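Local structure of OBody AM1L10 (Pyrobaculum aerophilum, 4GN3) at residues 18-21 with 22-25. The protein is an engineered binding protein built on an OB-fold nucleic-acid-binding domain, its surface probably adapted to recognise a chosen protein target. Sequence-based numbering, arbitrary orientation.
Sequences PNLH and GTEV
The carbonyl oxygen of Leu20 is gripped twice by Thr23, once by the backbone and once by the side chain. Thr23 N donates to Leu20 O over 2.9 Å with a bent N-H...O angle of 145°, closing a type II beta turn whose central residues are His21 and Gly22. The hydroxyl reaches the same acceptor from above the carbonyl plane, Thr23 OG1 lying 2.8 Å from Leu20 O. The torsion about the CA-CB bond of Thr23 (chi1 -53°) puts OG1 beside the backbone N, where both donors face the one oxygen, and leaves CG2 anti to that nitrogen. The hydroxyl also accepts a hydrogen bond from a water 2.8 Å from Thr23 OG1, and this water donates in turn to the carbonyl of Asn19, bridging the 3-10 segment 18-20 and the last turn residue, just before strand 24-36. The Leu20 side chain runs at an angle across that of Thr23, its CB 4.0 Å and CD2 4.1 Å from Thr23 OG1, and also packs on His11. Gly22, at the third turn position, has a positive phi of 90°, the left-handed backbone that a type II turn has there and that glycine adopts readily. Backbone hydrogen bonds between Gly22 and Val86 and between Thr23 and Val86 tie the turn to strand 79-88 as strand 24-36 enters the OB-fold barrel. Donating to Leu20 O and accepting from the water should favour this Thr23 rotamer and O-H orientation.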
# COMPACT_ATOMS: atom_id res chain seq x y z
N PRO B 18 1.81 13.91 13.42
CA PRO B 18 1.80 12.69 14.23
C PRO B 18 1.22 12.88 15.64
O PRO B 18 0.61 11.95 16.16
CB PRO B 18 3.28 12.31 14.31
CG PRO B 18 3.88 12.90 13.08
CD PRO B 18 3.15 14.19 12.87
N ASN B 19 1.40 14.06 16.23
CA ASN B 19 0.86 14.31 17.57
C ASN B 19 -0.67 14.46 17.60
O ASN B 19 -1.26 14.68 18.66
CB ASN B 19 1.58 15.46 18.29
CG ASN B 19 1.26 16.83 17.70
OD1 ASN B 19 0.50 16.96 16.73
ND2 ASN B 19 1.87 17.86 18.27
N LEU B 20 -1.31 14.34 16.43
CA LEU B 20 -2.77 14.23 16.37
C LEU B 20 -3.28 12.79 16.39
O LEU B 20 -4.48 12.56 16.27
CB LEU B 20 -3.34 15.00 15.16
CG LEU B 20 -3.25 16.52 15.20
CD1 LEU B 20 -4.02 17.13 14.04
CD2 LEU B 20 -3.76 17.07 16.53
N HIS B 21 -2.38 11.82 16.58
CA HIS B 21 -2.77 10.42 16.63
C HIS B 21 -4.01 10.18 17.46
O HIS B 21 -4.07 10.57 18.64
CB HIS B 21 -1.63 9.55 17.16
CG HIS B 21 -1.93 8.07 17.13
ND1 HIS B 21 -2.46 7.42 18.18
CD2 HIS B 21 -1.76 7.13 16.13
CE1 HIS B 21 -2.63 6.13 17.87
NE2 HIS B 21 -2.20 5.95 16.61
N GLY B 22 -5.02 9.56 16.86
CA GLY B 22 -6.27 9.25 17.58
C GLY B 22 -7.35 10.32 17.51
O GLY B 22 -8.44 10.13 18.06
N THR B 23 -7.06 11.44 16.84
CA THR B 23 -8.00 12.56 16.73
C THR B 23 -8.86 12.41 15.47
O THR B 23 -8.34 12.10 14.39
CB THR B 23 -7.25 13.92 16.64
OG1 THR B 23 -6.32 14.04 17.72
CG2 THR B 23 -8.21 15.10 16.68
N GLU B 24 -10.16 12.63 15.61
CA GLU B 24 -11.03 12.72 14.45
C GLU B 24 -10.88 14.09 13.79
O GLU B 24 -10.96 15.12 14.45
CB GLU B 24 -12.49 12.47 14.83
CG GLU B 24 -13.39 12.35 13.61
CD GLU B 24 -14.79 11.91 13.96
OE1 GLU B 24 -15.53 12.71 14.57
OE2 GLU B 24 -15.15 10.78 13.61
N VAL B 25 -10.64 14.08 12.48
CA VAL B 25 -10.45 15.30 11.71
C VAL B 25 -11.30 15.28 10.46
O VAL B 25 -11.73 14.22 10.00
CB VAL B 25 -8.97 15.50 11.29
CG1 VAL B 25 -8.06 15.60 12.52
CG2 VAL B 25 -8.50 14.38 10.36
O HOH W 1 -4.19 14.25 19.58